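Local coordinates for conserved hypothetical protein NMB0706 (Neisseria meningitidis, PDB 1RV9) that is of unknown function but belongs to the multi-copper polyphenol oxidoreductase laccase (DUF152) family, so an oxidoreductase or other enzymatic role is possible, at residues K15-A26 against T30-G42. Sequence-based numbering, arbitrary orientation.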
ATOM      1  N   LYS A  15     -10.839 -18.094  -1.732  1.00 29.89           N
ATOM      2  CA  LYS A  15     -11.164 -16.760  -2.312  1.00 29.29           C
ATOM      3  C   LYS A  15      -9.906 -16.046  -2.801  1.00 28.06           C
ATOM      4  O   LYS A  15      -8.852 -16.110  -2.164  1.00 29.04           O
ATOM      5  CB  LYS A  15     -11.878 -15.894  -1.272  1.00 29.46           C
ATOM      6  CG  LYS A  15     -12.258 -14.508  -1.770  1.00 29.97           C
ATOM      7  CD  LYS A  15     -12.992 -13.717  -0.695  1.00 30.64           C
ATOM      8  CE  LYS A  15     -14.304 -14.383  -0.310  1.00 30.30           C
ATOM      9  NZ  LYS A  15     -14.978 -13.669   0.811  1.00 31.87           N
ATOM     10  N   ASN A  16     -10.031 -15.365  -3.934  1.00 26.38           N
ATOM     11  CA  ASN A  16      -8.919 -14.636  -4.537  1.00 23.54           C
ATOM     12  C   ASN A  16      -8.802 -13.229  -3.977  1.00 21.75           C
ATOM     13  O   ASN A  16      -7.866 -12.501  -4.298  1.00 20.53           O
ATOM     14  CB  ASN A  16      -9.120 -14.558  -6.048  1.00 24.45           C
ATOM     15  CG  ASN A  16      -9.118 -15.919  -6.704  1.00 23.31           C
ATOM     16  OD1 ASN A  16      -9.714 -16.110  -7.762  1.00 25.92           O
ATOM     17  ND2 ASN A  16      -8.435 -16.873  -6.084  1.00 23.82           N
ATOM     18  N   PHE A  17      -9.759 -12.847  -3.141  1.00 20.13           N
ATOM     19  CA  PHE A  17      -9.759 -11.517  -2.555  1.00 19.58           C
ATOM     20  C   PHE A  17      -9.739 -11.579  -1.041  1.00 18.79           C
ATOM     21  O   PHE A  17     -10.370 -12.441  -0.428  1.00 19.01           O
ATOM     22  CB  PHE A  17     -10.991 -10.741  -3.024  1.00 19.95           C
ATOM     23  CG  PHE A  17     -11.051 -10.555  -4.508  1.00 21.51           C
ATOM     24  CD1 PHE A  17     -10.164  -9.696  -5.147  1.00 22.18           C
ATOM     25  CD2 PHE A  17     -11.970 -11.264  -5.272  1.00 22.82           C
ATOM     26  CE1 PHE A  17     -10.189  -9.546  -6.529  1.00 22.83           C
ATOM     27  CE2 PHE A  17     -12.003 -11.121  -6.656  1.00 23.92           C
ATOM     28  CZ  PHE A  17     -11.110 -10.260  -7.284  1.00 23.32           C
ATOM     29  N   LEU A  18      -8.999 -10.659  -0.440  1.00 16.42           N
ATOM     30  CA  LEU A  18      -8.900 -10.590   1.005  1.00 14.50           C
ATOM     31  C   LEU A  18      -9.426  -9.232   1.432  1.00 13.81           C
ATOM     32  O   LEU A  18      -9.654  -8.357   0.596  1.00 12.35           O
ATOM     33  CB  LEU A  18      -7.442 -10.729   1.440  1.00 16.14           C
ATOM     34  CG  LEU A  18      -6.665 -11.921   0.883  1.00 17.04           C
ATOM     35  CD1 LEU A  18      -5.217 -11.834   1.333  1.00 17.79           C
ATOM     36  CD2 LEU A  18      -7.305 -13.216   1.354  1.00 17.54           C
ATOM     37  N   THR A  19      -9.636  -9.069   2.731  1.00 14.03           N
ATOM     38  CA  THR A  19     -10.103  -7.805   3.280  1.00 14.62           C
ATOM     39  C   THR A  19      -9.274  -7.542   4.522  1.00 15.43           C
ATOM     40  O   THR A  19      -8.730  -8.471   5.124  1.00 16.35           O
ATOM     41  CB  THR A  19     -11.599  -7.839   3.666  1.00 14.77           C
ATOM     42  OG1 THR A  19     -11.818  -8.838   4.668  1.00 16.62           O
ATOM     43  CG2 THR A  19     -12.454  -8.144   2.447  1.00 16.05           C
ATOM     44  N   ALA A  20      -9.168  -6.277   4.900  1.00 14.30           N
ATOM     45  CA  ALA A  20      -8.383  -5.906   6.064  1.00 14.41           C
ATOM     46  C   ALA A  20      -9.006  -6.381   7.365  1.00 15.96           C
ATOM     47  O   ALA A  20     -10.211  -6.247   7.576  1.00 15.38           O
ATOM     48  CB  ALA A  20      -8.203  -4.396   6.105  1.00 14.66           C
ATOM     49  N   ASP A  21      -8.173  -6.950   8.230  1.00 17.85           N
ATOM     50  CA  ASP A  21      -8.632  -7.401   9.531  1.00 18.91           C
ATOM     51  C   ASP A  21      -8.327  -6.276  10.507  1.00 17.66           C
ATOM     52  O   ASP A  21      -7.210  -6.155  11.013  1.00 17.62           O
ATOM     53  CB  ASP A  21      -7.911  -8.682   9.959  1.00 21.56           C
ATOM     54  CG  ASP A  21      -8.224  -9.073  11.395  1.00 25.12           C
ATOM     55  OD1 ASP A  21      -9.318  -8.717  11.888  1.00 26.60           O
ATOM     56  OD2 ASP A  21      -7.380  -9.745  12.028  1.00 27.87           O
ATOM     57  N   TRP A  22      -9.324  -5.431  10.734  1.00 15.73           N
ATOM     58  CA  TRP A  22      -9.191  -4.312  11.648  1.00 14.39           C
ATOM     59  C   TRP A  22     -10.575  -3.889  12.124  1.00 15.56           C
ATOM     60  O   TRP A  22     -11.582  -4.233  11.507  1.00 15.66           O
ATOM     61  CB  TRP A  22      -8.446  -3.151  10.969  1.00 13.06           C
ATOM     62  CG  TRP A  22      -9.078  -2.561   9.725  1.00 11.89           C
ATOM     63  CD1 TRP A  22     -10.091  -3.085   8.965  1.00 11.37           C
ATOM     64  CD2 TRP A  22      -8.685  -1.344   9.081  1.00  9.26           C
ATOM     65  NE1 TRP A  22     -10.352  -2.263   7.890  1.00  9.29           N
ATOM     66  CE2 TRP A  22      -9.503  -1.187   7.939  1.00  8.43           C
ATOM     67  CE3 TRP A  22      -7.720  -0.364   9.365  1.00  7.46           C
ATOM     68  CZ2 TRP A  22      -9.380  -0.094   7.073  1.00  8.58           C
ATOM     69  CZ3 TRP A  22      -7.598   0.722   8.507  1.00  7.68           C
ATOM     70  CH2 TRP A  22      -8.428   0.850   7.374  1.00  7.29           C
ATOM     71  N   PRO A  23     -10.643  -3.156  13.245  1.00 16.09           N
ATOM     72  CA  PRO A  23     -11.927  -2.705  13.790  1.00 16.88           C
ATOM     73  C   PRO A  23     -12.562  -1.519  13.072  1.00 16.13           C
ATOM     74  O   PRO A  23     -13.208  -0.681  13.701  1.00 17.32           O
ATOM     75  CB  PRO A  23     -11.586  -2.389  15.244  1.00 18.27           C
ATOM     76  CG  PRO A  23     -10.178  -1.900  15.151  1.00 17.66           C
ATOM     77  CD  PRO A  23      -9.545  -2.887  14.192  1.00 17.69           C
ATOM     78  N   ALA A  24     -12.394  -1.451  11.756  1.00 13.60           N
ATOM     79  CA  ALA A  24     -12.968  -0.347  10.995  1.00 12.47           C
ATOM     80  C   ALA A  24     -14.492  -0.412  11.024  1.00 11.04           C
ATOM     81  O   ALA A  24     -15.075  -1.498  11.084  1.00 10.28           O
ATOM     82  CB  ALA A  24     -12.470  -0.385   9.556  1.00 10.73           C
ATOM     83  N   PRO A  25     -15.159   0.756  10.991  1.00 10.05           N
ATOM     84  CA  PRO A  25     -16.625   0.804  11.011  1.00  9.86           C
ATOM     85  C   PRO A  25     -17.234   0.101   9.798  1.00  9.53           C
ATOM     86  O   PRO A  25     -16.565  -0.095   8.787  1.00  9.93           O
ATOM     87  CB  PRO A  25     -16.921   2.303  11.058  1.00 10.50           C
ATOM     88  CG  PRO A  25     -15.739   2.908  10.364  1.00 10.30           C
ATOM     89  CD  PRO A  25     -14.590   2.113  10.920  1.00  9.65           C
ATOM     90  N   ALA A  26     -18.505  -0.267   9.912  1.00  8.96           N
ATOM     91  CA  ALA A  26     -19.209  -1.002   8.866  1.00  9.73           C
ATOM     92  C   ALA A  26     -19.293  -0.355   7.491  1.00 10.18           C
ATOM     93  O   ALA A  26     -19.534  -1.047   6.496  1.00 11.19           O
ATOM     94  CB  ALA A  26     -20.605  -1.354   9.350  1.00  9.28           C
ATOM     95  N   THR A  30     -12.790  -2.575   2.398  1.00  8.34           N
ATOM     96  CA  THR A  30     -11.444  -2.749   1.880  1.00  8.00           C
ATOM     97  C   THR A  30     -11.366  -3.972   0.980  1.00  9.12           C
ATOM     98  O   THR A  30     -12.165  -4.904   1.087  1.00  9.24           O
ATOM     99  CB  THR A  30     -10.391  -2.930   3.006  1.00  9.44           C
ATOM    100  OG1 THR A  30     -10.707  -4.090   3.785  1.00  9.52           O
ATOM    101  CG2 THR A  30     -10.343  -1.708   3.900  1.00  8.63           C
ATOM    102  N   LEU A  31     -10.395  -3.952   0.081  1.00  7.56           N
ATOM    103  CA  LEU A  31     -10.176  -5.074  -0.811  1.00  7.84           C
ATOM    104  C   LEU A  31      -8.673  -5.180  -0.979  1.00  8.38           C
ATOM    105  O   LEU A  31      -8.032  -4.265  -1.501  1.00  8.63           O
ATOM    106  CB  LEU A  31     -10.842  -4.850  -2.171  1.00  9.21           C
ATOM    107  CG  LEU A  31     -10.805  -6.068  -3.101  1.00 10.84           C
ATOM    108  CD1 LEU A  31     -11.724  -7.146  -2.548  1.00 13.63           C
ATOM    109  CD2 LEU A  31     -11.242  -5.676  -4.506  1.00 12.17           C
ATOM    110  N   ILE A  32      -8.115  -6.282  -0.495  1.00  7.31           N
ATOM    111  CA  ILE A  32      -6.688  -6.547  -0.601  1.00  9.17           C
ATOM    112  C   ILE A  32      -6.611  -7.653  -1.640  1.00  9.32           C
ATOM    113  O   ILE A  32      -6.870  -8.812  -1.331  1.00 10.20           O
ATOM    114  CB  ILE A  32      -6.117  -7.054   0.740  1.00  9.98           C
ATOM    115  CG1 ILE A  32      -6.378  -6.018   1.840  1.00 13.07           C
ATOM    116  CG2 ILE A  32      -4.626  -7.348   0.601  1.00 10.96           C
ATOM    117  CD1 ILE A  32      -5.764  -4.655   1.577  1.00 14.28           C
ATOM    118  N   THR A  33      -6.276  -7.301  -2.876  1.00  9.62           N
ATOM    119  CA  THR A  33      -6.226  -8.312  -3.922  1.00  9.72           C
ATOM    120  C   THR A  33      -4.997  -9.201  -3.833  1.00 10.92           C
ATOM    121  O   THR A  33      -3.981  -8.835  -3.236  1.00 11.00           O
ATOM    122  CB  THR A  33      -6.284  -7.678  -5.336  1.00 10.37           C
ATOM    123  OG1 THR A  33      -5.029  -7.062  -5.647  1.00 10.44           O
ATOM    124  CG2 THR A  33      -7.384  -6.624  -5.400  1.00 10.58           C
ATOM    125  N   THR A  34      -5.117 -10.394  -4.403  1.00 10.76           N
ATOM    126  CA  THR A  34      -4.015 -11.341  -4.437  1.00 11.54           C
ATOM    127  C   THR A  34      -3.670 -11.465  -5.912  1.00 11.06           C
ATOM    128  O   THR A  34      -4.309 -10.834  -6.756  1.00 11.81           O
ATOM    129  CB  THR A  34      -4.416 -12.727  -3.888  1.00 11.17           C
ATOM    130  OG1 THR A  34      -5.388 -13.325  -4.754  1.00 12.62           O
ATOM    131  CG2 THR A  34      -4.999 -12.598  -2.485  1.00 12.64           C
ATOM    132  N   ARG A  35      -2.667 -12.272  -6.231  1.00 12.45           N
ATOM    133  CA  ARG A  35      -2.264 -12.429  -7.621  1.00 11.85           C
ATOM    134  C   ARG A  35      -3.241 -13.296  -8.406  1.00 12.59           C
ATOM    135  O   ARG A  35      -3.155 -13.393  -9.630  1.00 11.86           O
ATOM    136  CB  ARG A  35      -0.857 -13.037  -7.694  1.00 12.22           C
ATOM    137  CG  ARG A  35      -0.774 -14.483  -7.238  1.00 11.89           C
ATOM    138  CD  ARG A  35       0.652 -14.997  -7.342  1.00 11.19           C
ATOM    139  NE  ARG A  35       1.167 -14.848  -8.698  1.00 13.41           N
ATOM    140  CZ  ARG A  35       2.420 -15.107  -9.060  1.00 12.26           C
ATOM    141  NH1 ARG A  35       3.300 -15.536  -8.162  1.00 14.14           N
ATOM    142  NH2 ARG A  35       2.794 -14.927 -10.319  1.00 14.03           N
ATOM    143  N   ASN A  36      -4.190 -13.900  -7.704  1.00 12.92           N
ATOM    144  CA  ASN A  36      -5.147 -14.786  -8.349  1.00 13.85           C
ATOM    145  C   ASN A  36      -6.495 -14.175  -8.715  1.00 14.44           C
ATOM    146  O   ASN A  36      -6.932 -13.186  -8.120  1.00 14.73           O
ATOM    147  CB  ASN A  36      -5.347 -16.011  -7.463  1.00 14.54           C
ATOM    148  CG  ASN A  36      -4.032 -16.649  -7.076  1.00 14.67           C
ATOM    149  OD1 ASN A  36      -3.243 -17.025  -7.937  1.00 16.71           O
ATOM    150  ND2 ASN A  36      -3.782 -16.761  -5.776  1.00 16.51           N
ATOM    151  N   GLY A  37      -7.140 -14.777  -9.713  1.00 13.68           N
ATOM    152  CA  GLY A  37      -8.441 -14.312 -10.161  1.00 13.38           C
ATOM    153  C   GLY A  37      -8.428 -13.475 -11.426  1.00 13.68           C
ATOM    154  O   GLY A  37      -9.471 -12.959 -11.836  1.00 14.32           O
ATOM    155  N   GLY A  38      -7.263 -13.349 -12.057  1.00 12.87           N
ATOM    156  CA  GLY A  38      -7.161 -12.545 -13.261  1.00 13.40           C
ATOM    157  C   GLY A  38      -6.983 -13.313 -14.557  1.00 14.19           C
ATOM    158  O   GLY A  38      -7.188 -14.526 -14.600  1.00 15.25           O
ATOM    159  N   VAL A  39      -6.591 -12.601 -15.610  1.00 13.64           N
ATOM    160  CA  VAL A  39      -6.402 -13.208 -16.925  1.00 14.90           C
ATOM    161  C   VAL A  39      -4.972 -13.134 -17.458  1.00 15.43           C
ATOM    162  O   VAL A  39      -4.701 -13.605 -18.563  1.00 15.20           O
ATOM    163  CB  VAL A  39      -7.330 -12.567 -17.980  1.00 14.63           C
ATOM    164  CG1 VAL A  39      -8.781 -12.700 -17.546  1.00 17.95           C
ATOM    165  CG2 VAL A  39      -6.960 -11.104 -18.186  1.00 15.68           C
ATOM    166  N   SER A  40      -4.060 -12.545 -16.688  1.00 13.91           N
ATOM    167  CA  SER A  40      -2.672 -12.436 -17.130  1.00 12.80           C
ATOM    168  C   SER A  40      -1.947 -13.770 -17.019  1.00 11.62           C
ATOM    169  O   SER A  40      -2.356 -14.651 -16.265  1.00 11.64           O
ATOM    170  CB  SER A  40      -1.936 -11.364 -16.319  1.00 12.60           C
ATOM    171  OG  SER A  40      -2.496 -10.089 -16.571  1.00 11.94           O
ATOM    172  N   GLN A  41      -0.854 -13.906 -17.765  1.00 13.29           N
ATOM    173  CA  GLN A  41      -0.088 -15.149 -17.788  1.00 13.22           C
ATOM    174  C   GLN A  41       1.398 -14.957 -17.516  1.00 13.11           C
ATOM    175  O   GLN A  41       1.889 -13.834 -17.404  1.00 13.44           O
ATOM    176  CB  GLN A  41      -0.232 -15.812 -19.158  1.00 13.27           C
ATOM    177  CG  GLN A  41       0.335 -14.955 -20.281  1.00 13.45           C
ATOM    178  CD  GLN A  41       0.075 -15.524 -21.656  1.00 14.51           C
ATOM    179  OE1 GLN A  41       0.818 -16.380 -22.145  1.00 17.57           O
ATOM    180  NE2 GLN A  41      -0.992 -15.056 -22.288  1.00 14.85           N
ATOM    181  N   GLY A  42       2.106 -16.075 -17.429  1.00 13.22           N
ATOM    182  CA  GLY A  42       3.539 -16.034 -17.205  1.00 13.21           C
ATOM    183  C   GLY A  42       3.949 -15.351 -15.919  1.00 13.14           C
ATOM    184  O   GLY A  42       3.415 -15.642 -14.853  1.00 14.91           O
TER
HETATM  185  O   HOH W   1      -7.293 -10.985  -6.213  1.00 20.17           O
HETATM  186  O   HOH W   2     -12.632  -2.843   6.156  1.00 22.18           O
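The pairing of L18 with I32 and of F17 with T33 forms an antiparallel beta hairpin in which the short edge strand 17-18 zips onto strand 28-33, itself hydrogen-bonded to strand 248-254 on its far side. The backbone ladder is brief: I32 N donates almost straight to L18 O (2.8 Å). L18 N returns a bond to I32 O (3.0 Å). Beyond this pair, threonine hydroxyls do most of the work. At one end, A20 N donates to T30 OG1 (2.9 Å); a chi1 of 60° turns that oxygen to the A20 N-H and sends CG2 toward the W22 indole, 3.7 Å from CZ2. A water in the indole plane accepts from W22 NE1. At the other end, T34 OG1 donates to N16 O (2.7 Å) and accepts from N36 N in an ST turn, while a water accepts from T34 N and also approaches N36 O. The N16 side chain lies across N36 and G37, its CB 3.3 Å from N36 O. Apolar contacts flank the ladder: L31 CD1 reaches F17 CB at 3.7 Å, and L18 CG lies against T34 CG2. The hairpin thus illustrates how side-chain hydroxyls can stand in for main-chain partners, extending a two-residue edge strand's polar grip at both ends.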